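Vacuolar protein sorting-associated protein IST1 (Saccharomyces cerevisiae, PDB 3GGY) regulates the recruitment of the ATPase VPS4 to the ESCRT-III complex during a late step of cargo sorting into multivesicular body vesicles. Local coordinates at residues A[8-22]-A[121-135]. Residues are numbered along the deposited sequence; the frame is centred on the assembly and turned at random.
Sequences FTIKLKTCLKMCIQR and EVKELSQLKDLMAWK
One water ties Arg22 to Glu121: the water accepts from Arg22 NE at 2.9 Å and donates to Glu121 O at 3.1 Å, and weakly to Arg22 O. Arginine suits this place because the same guanidinium also forms a salt bridge with Glu124, NH1 to OE1 at 2.5 Å, a length too short to be taken literally. Glu124 OE2 lies at the guanidinium edge, in plane, while Glu124 CG packs against Met18 CG.

Cysteine suits position 19, where Cys19 CA comes within 5.9 Å of Glu124 CA and a longer side chain would probably crowd the turn. Leu128, whose branched apolar end suits such a hole, fits as a knob among Leu12, Cys15, Leu16 and Cys19, its CD2 methyl 3.4 Å from Cys15 SG. Leu131 is the next knob, with CD1 against Leu12 and CD2 beside Lys11 CE, whose NZ is held by Ile6 O.

Phe8 is the knob from the other helix, a flat apolar ring filling the hole among Leu131, Met132, Trp134 and Lys135; chi1 (173°) swings it there by setting CG opposite the backbone N. Lys135 CD lies over one face, 3.8 Å from the Phe8 ring centroid, in a CH-pi contact, while Lys135 NZ hydrogen-bonds Asn88 O. Met132 CE meets the ring edge in plane, tightly, and the Phe8 and Trp134 rings pass obliquely, planes 34° apart. Replacing Phe8 by alanine is likely to open a gap among these four side chains and leave the Lys135 methylenes without an aromatic face.

The segment axes run roughly antiparallel (156°), 9.4 Å apart at their closest. In the N-terminal domain of Ist1, helix 125-135 thus docks on the start of helix 8-46, which pairs with helix 50-82 in the long hairpin characteristic of the ESCRT-III fold, at the end remote from the hairpin turn.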
loop_
_atom_site.group_PDB
_atom_site.type_symbol
_atom_site.label_atom_id
_atom_site.label_comp_id
_atom_site.label_asym_id
_atom_site.label_seq_id
_atom_site.Cartn_x
_atom_site.Cartn_y
_atom_site.Cartn_z
ATOM N N PHE A 8 -2.540 24.278 12.125
ATOM C CA PHE A 8 -2.569 22.831 11.993
ATOM C C PHE A 8 -3.362 22.406 10.761
ATOM O O PHE A 8 -2.886 21.616 9.946
ATOM C CB PHE A 8 -3.203 22.207 13.231
ATOM C CG PHE A 8 -3.433 20.733 13.107
ATOM C CD1 PHE A 8 -2.371 19.840 13.193
ATOM C CD2 PHE A 8 -4.709 20.240 12.875
ATOM C CE1 PHE A 8 -2.581 18.476 13.050
ATOM C CE2 PHE A 8 -4.929 18.875 12.730
ATOM C CZ PHE A 8 -3.860 17.994 12.817
ATOM N N THR A 9 -4.574 22.937 10.634
ATOM C CA THR A 9 -5.453 22.609 9.517
ATOM C C THR A 9 -4.825 22.861 8.151
ATOM O O THR A 9 -5.059 22.103 7.209
ATOM C CB THR A 9 -6.775 23.395 9.611
ATOM O OG1 THR A 9 -7.458 23.033 10.816
ATOM C CG2 THR A 9 -7.674 23.080 8.421
ATOM N N ILE A 10 -4.033 23.923 8.044
ATOM C CA ILE A 10 -3.385 24.251 6.781
ATOM C C ILE A 10 -2.225 23.303 6.507
ATOM O O ILE A 10 -2.049 22.837 5.378
ATOM C CB ILE A 10 -2.873 25.707 6.780
ATOM C CG1 ILE A 10 -4.059 26.666 6.903
ATOM C CG2 ILE A 10 -2.095 25.986 5.507
ATOM C CD1 ILE A 10 -3.677 28.127 6.975
ATOM N N LYS A 11 -1.438 23.010 7.537
ATOM C CA LYS A 11 -0.310 22.104 7.378
ATOM C C LYS A 11 -0.807 20.704 7.028
ATOM O O LYS A 11 -0.180 19.998 6.239
ATOM C CB LYS A 11 0.526 22.050 8.660
ATOM C CG LYS A 11 1.155 23.379 9.046
ATOM C CD LYS A 11 2.246 23.200 10.097
ATOM C CE LYS A 11 1.713 22.541 11.356
ATOM N NZ LYS A 11 0.638 23.350 11.996
ATOM N N LEU A 12 -1.935 20.310 7.614
ATOM C CA LEU A 12 -2.504 18.990 7.351
ATOM C C LEU A 12 -3.020 18.915 5.917
ATOM O O LEU A 12 -2.792 17.927 5.213
ATOM C CB LEU A 12 -3.644 18.689 8.333
ATOM C CG LEU A 12 -4.369 17.347 8.172
ATOM C CD1 LEU A 12 -3.383 16.197 8.327
ATOM C CD2 LEU A 12 -5.478 17.238 9.208
ATOM N N LYS A 13 -3.709 19.966 5.481
ATOM C CA LYS A 13 -4.244 20.001 4.127
ATOM C C LYS A 13 -3.105 19.878 3.126
ATOM O O LYS A 13 -3.181 19.093 2.182
ATOM C CB LYS A 13 -5.007 21.305 3.883
ATOM C CG LYS A 13 -5.626 21.399 2.494
ATOM C CD LYS A 13 -6.439 22.678 2.318
ATOM C CE LYS A 13 -5.557 23.918 2.390
ATOM N NZ LYS A 13 -6.340 25.176 2.208
ATOM N N THR A 14 -2.050 20.659 3.343
ATOM C CA THR A 14 -0.880 20.646 2.472
ATOM C C THR A 14 -0.273 19.249 2.425
ATOM O O THR A 14 0.095 18.749 1.360
ATOM C CB THR A 14 0.209 21.616 2.975
ATOM O OG1 THR A 14 -0.310 22.950 3.003
ATOM C CG2 THR A 14 1.427 21.573 2.066
ATOM N N CYS A 15 -0.165 18.630 3.595
ATOM C CA CYS A 15 0.403 17.295 3.709
ATOM C C CYS A 15 -0.419 16.256 2.955
ATOM O O CYS A 15 0.116 15.490 2.154
ATOM C CB CYS A 15 0.506 16.898 5.184
ATOM S SG CYS A 15 1.161 15.231 5.456
ATOM N N LEU A 16 -1.722 16.235 3.211
ATOM C CA LEU A 16 -2.607 15.278 2.561
ATOM C C LEU A 16 -2.607 15.441 1.043
ATOM O O LEU A 16 -2.606 14.456 0.311
ATOM C CB LEU A 16 -4.027 15.416 3.108
ATOM C CG LEU A 16 -4.223 14.927 4.548
ATOM C CD1 LEU A 16 -5.598 15.322 5.053
ATOM C CD2 LEU A 16 -4.057 13.412 4.599
ATOM N N LYS A 17 -2.595 16.683 0.571
ATOM C CA LYS A 17 -2.590 16.914 -0.869
ATOM C C LYS A 17 -1.324 16.365 -1.517
ATOM O O LYS A 17 -1.378 15.776 -2.598
ATOM C CB LYS A 17 -2.732 18.410 -1.175
ATOM C CG LYS A 17 -4.142 18.936 -0.973
ATOM C CD LYS A 17 -4.247 20.407 -1.361
ATOM C CE LYS A 17 -5.667 20.920 -1.191
ATOM N NZ LYS A 17 -6.629 20.211 -2.082
ATOM N N MET A 18 -0.187 16.555 -0.854
ATOM C CA MET A 18 1.085 16.069 -1.373
ATOM C C MET A 18 1.103 14.546 -1.315
ATOM O O MET A 18 1.592 13.886 -2.233
ATOM C CB MET A 18 2.249 16.636 -0.557
ATOM C CG MET A 18 3.631 16.210 -1.036
ATOM S SD MET A 18 4.208 17.045 -2.535
ATOM C CE MET A 18 3.796 15.868 -3.788
ATOM N N CYS A 19 0.574 13.979 -0.234
ATOM C CA CYS A 19 0.543 12.524 -0.119
ATOM C C CYS A 19 -0.274 11.921 -1.255
ATOM O O CYS A 19 0.108 10.906 -1.831
ATOM C CB CYS A 19 -0.051 12.092 1.220
ATOM S SG CYS A 19 1.083 12.306 2.606
ATOM N N ILE A 20 -1.398 12.550 -1.580
ATOM C CA ILE A 20 -2.248 12.056 -2.657
ATOM C C ILE A 20 -1.519 12.097 -4.000
ATOM O O ILE A 20 -1.573 11.141 -4.774
ATOM C CB ILE A 20 -3.555 12.872 -2.742
ATOM C CG1 ILE A 20 -4.412 12.589 -1.503
ATOM C CG2 ILE A 20 -4.322 12.511 -4.007
ATOM C CD1 ILE A 20 -5.657 13.439 -1.404
ATOM N N GLN A 21 -0.825 13.196 -4.271
ATOM C CA GLN A 21 -0.096 13.319 -5.526
ATOM C C GLN A 21 1.043 12.302 -5.613
ATOM O O GLN A 21 1.252 11.682 -6.657
ATOM C CB GLN A 21 0.450 14.737 -5.685
ATOM C CG GLN A 21 -0.627 15.803 -5.901
ATOM C CD GLN A 21 -1.519 15.520 -7.107
ATOM O OE1 GLN A 21 -2.513 14.795 -7.009
ATOM N NE2 GLN A 21 -1.160 16.088 -8.252
ATOM N N ARG A 22 1.767 12.125 -4.512
ATOM C CA ARG A 22 2.874 11.175 -4.472
ATOM C C ARG A 22 2.367 9.740 -4.596
ATOM O O ARG A 22 2.945 8.934 -5.318
ATOM C CB ARG A 22 3.674 11.330 -3.176
ATOM C CG ARG A 22 4.409 12.656 -3.054
ATOM C CD ARG A 22 5.408 12.834 -4.187
ATOM N NE ARG A 22 6.470 11.832 -4.147
ATOM C CZ ARG A 22 7.407 11.773 -3.204
ATOM N NH1 ARG A 22 7.418 12.660 -2.218
ATOM N NH2 ARG A 22 8.333 10.825 -3.245
ATOM N N GLU A 121 8.665 5.150 -0.301
ATOM C CA GLU A 121 8.664 5.901 -1.553
ATOM C C GLU A 121 7.844 7.184 -1.438
ATOM O O GLU A 121 7.898 8.042 -2.319
ATOM C CB GLU A 121 8.139 5.050 -2.719
ATOM C CG GLU A 121 6.699 4.611 -2.583
ATOM C CD GLU A 121 6.572 3.190 -2.081
ATOM O OE1 GLU A 121 7.289 2.826 -1.124
ATOM O OE2 GLU A 121 5.748 2.438 -2.644
ATOM N N VAL A 122 7.076 7.312 -0.357
ATOM C CA VAL A 122 6.278 8.512 -0.117
ATOM C C VAL A 122 6.671 9.058 1.255
ATOM O O VAL A 122 6.039 8.754 2.265
ATOM C CB VAL A 122 4.764 8.202 -0.142
ATOM C CG1 VAL A 122 3.963 9.471 0.121
ATOM C CG2 VAL A 122 4.383 7.618 -1.493
ATOM N N LYS A 123 7.724 9.871 1.276
ATOM C CA LYS A 123 8.233 10.444 2.519
ATOM C C LYS A 123 7.249 11.283 3.314
ATOM O O LYS A 123 7.290 11.281 4.542
ATOM C CB LYS A 123 9.478 11.293 2.238
ATOM C CG LYS A 123 10.648 10.510 1.687
ATOM C CD LYS A 123 11.877 11.392 1.526
ATOM C CE LYS A 123 12.972 10.654 0.777
ATOM N NZ LYS A 123 12.509 10.232 -0.576
ATOM N N GLU A 124 6.376 12.007 2.622
ATOM C CA GLU A 124 5.401 12.869 3.281
ATOM C C GLU A 124 4.507 12.172 4.303
ATOM O O GLU A 124 3.961 12.825 5.187
ATOM C CB GLU A 124 4.518 13.563 2.239
ATOM C CG GLU A 124 5.238 14.573 1.349
ATOM C CD GLU A 124 6.321 13.946 0.490
ATOM O OE1 GLU A 124 6.085 12.855 -0.072
ATOM O OE2 GLU A 124 7.407 14.555 0.365
ATOM N N LEU A 125 4.344 10.857 4.194
ATOM C CA LEU A 125 3.498 10.157 5.154
ATOM C C LEU A 125 4.007 10.359 6.579
ATOM O O LEU A 125 3.218 10.400 7.524
ATOM C CB LEU A 125 3.427 8.659 4.833
ATOM C CG LEU A 125 2.674 8.249 3.562
ATOM C CD1 LEU A 125 2.869 6.762 3.322
ATOM C CD2 LEU A 125 1.188 8.587 3.690
ATOM N N SER A 126 5.323 10.495 6.736
ATOM C CA SER A 126 5.902 10.694 8.066
ATOM C C SER A 126 5.388 11.987 8.692
ATOM O O SER A 126 5.314 12.113 9.916
ATOM C CB SER A 126 7.436 10.720 7.993
ATOM O OG SER A 126 7.896 11.776 7.169
ATOM N N GLN A 127 5.032 12.948 7.848
ATOM C CA GLN A 127 4.510 14.225 8.322
ATOM C C GLN A 127 3.162 14.038 9.007
ATOM O O GLN A 127 2.816 14.787 9.921
ATOM C CB GLN A 127 4.360 15.200 7.153
ATOM C CG GLN A 127 5.665 15.795 6.666
ATOM C CD GLN A 127 5.518 16.476 5.319
ATOM O OE1 GLN A 127 4.528 17.163 5.064
ATOM N NE2 GLN A 127 6.508 16.294 4.453
ATOM N N LEU A 128 2.396 13.045 8.561
ATOM C CA LEU A 128 1.092 12.778 9.160
ATOM C C LEU A 128 1.293 12.309 10.591
ATOM O O LEU A 128 0.550 12.699 11.498
ATOM C CB LEU A 128 0.336 11.712 8.365
ATOM C CG LEU A 128 -0.142 12.116 6.970
ATOM C CD1 LEU A 128 -0.819 10.930 6.313
ATOM C CD2 LEU A 128 -1.107 13.298 7.069
ATOM N N LYS A 129 2.302 11.470 10.794
ATOM C CA LYS A 129 2.599 10.976 12.130
ATOM C C LYS A 129 2.953 12.158 13.023
ATOM O O LYS A 129 2.403 12.308 14.112
ATOM C CB LYS A 129 3.772 9.996 12.104
ATOM C CG LYS A 129 4.105 9.424 13.474
ATOM C CD LYS A 129 5.320 8.512 13.435
ATOM C CE LYS A 129 6.612 9.305 13.486
ATOM N NZ LYS A 129 6.780 9.982 14.802
ATOM N N ASP A 130 3.866 13.001 12.550
ATOM C CA ASP A 130 4.284 14.164 13.324
ATOM C C ASP A 130 3.098 15.060 13.676
ATOM O O ASP A 130 2.981 15.533 14.809
ATOM C CB ASP A 130 5.334 14.974 12.558
ATOM C CG ASP A 130 6.620 14.200 12.334
ATOM O OD1 ASP A 130 7.020 13.429 13.232
ATOM O OD2 ASP A 130 7.245 14.374 11.266
ATOM N N LEU A 131 2.221 15.294 12.709
ATOM C CA LEU A 131 1.052 16.136 12.944
ATOM C C LEU A 131 0.096 15.542 13.970
ATOM O O LEU A 131 -0.410 16.262 14.833
ATOM C CB LEU A 131 0.297 16.377 11.635
ATOM C CG LEU A 131 0.963 17.307 10.623
ATOM C CD1 LEU A 131 0.182 17.283 9.315
ATOM C CD2 LEU A 131 1.024 18.720 11.187
ATOM N N MET A 132 -0.150 14.235 13.880
ATOM C CA MET A 132 -1.072 13.578 14.808
ATOM C C MET A 132 -0.487 13.370 16.199
ATOM O O MET A 132 -1.226 13.317 17.183
ATOM C CB MET A 132 -1.556 12.242 14.234
ATOM C CG MET A 132 -2.363 12.380 12.949
ATOM S SD MET A 132 -3.636 13.678 13.036
ATOM C CE MET A 132 -2.789 14.999 12.187
ATOM N N ALA A 133 0.835 13.250 16.282
ATOM C CA ALA A 133 1.492 13.089 17.574
ATOM C C ALA A 133 1.299 14.392 18.349
ATOM O O ALA A 133 1.202 14.393 19.575
ATOM C CB ALA A 133 2.977 12.802 17.384
ATOM N N TRP A 134 1.243 15.503 17.623
ATOM C CA TRP A 134 1.046 16.808 18.243
ATOM C C TRP A 134 -0.431 17.061 18.543
ATOM O O TRP A 134 -0.789 17.519 19.634
ATOM C CB TRP A 134 1.555 17.920 17.317
ATOM C CG TRP A 134 1.269 19.288 17.850
ATOM C CD1 TRP A 134 1.988 19.969 18.794
ATOM C CD2 TRP A 134 0.141 20.111 17.535
ATOM N NE1 TRP A 134 1.373 21.163 19.087
ATOM C CE2 TRP A 134 0.236 21.277 18.328
ATOM C CE3 TRP A 134 -0.945 19.978 16.659
ATOM C CZ2 TRP A 134 -0.714 22.304 18.274
ATOM C CZ3 TRP A 134 -1.892 20.999 16.604
ATOM C CH2 TRP A 134 -1.768 22.147 17.407
ATOM N N LYS A 135 -1.282 16.761 17.565
ATOM C CA LYS A 135 -2.722 16.972 17.679
ATOM C C LYS A 135 -3.364 16.122 18.768
ATOM O O LYS A 135 -4.156 16.618 19.570
ATOM C CB LYS A 135 -3.395 16.682 16.335
ATOM C CG LYS A 135 -4.855 17.078 16.273
ATOM C CD LYS A 135 -5.009 18.579 16.447
ATOM C CE LYS A 135 -6.470 18.996 16.404
ATOM N NZ LYS A 135 -6.624 20.467 16.565
HETATM O O HOH W 1 6.316 8.980 -4.837
#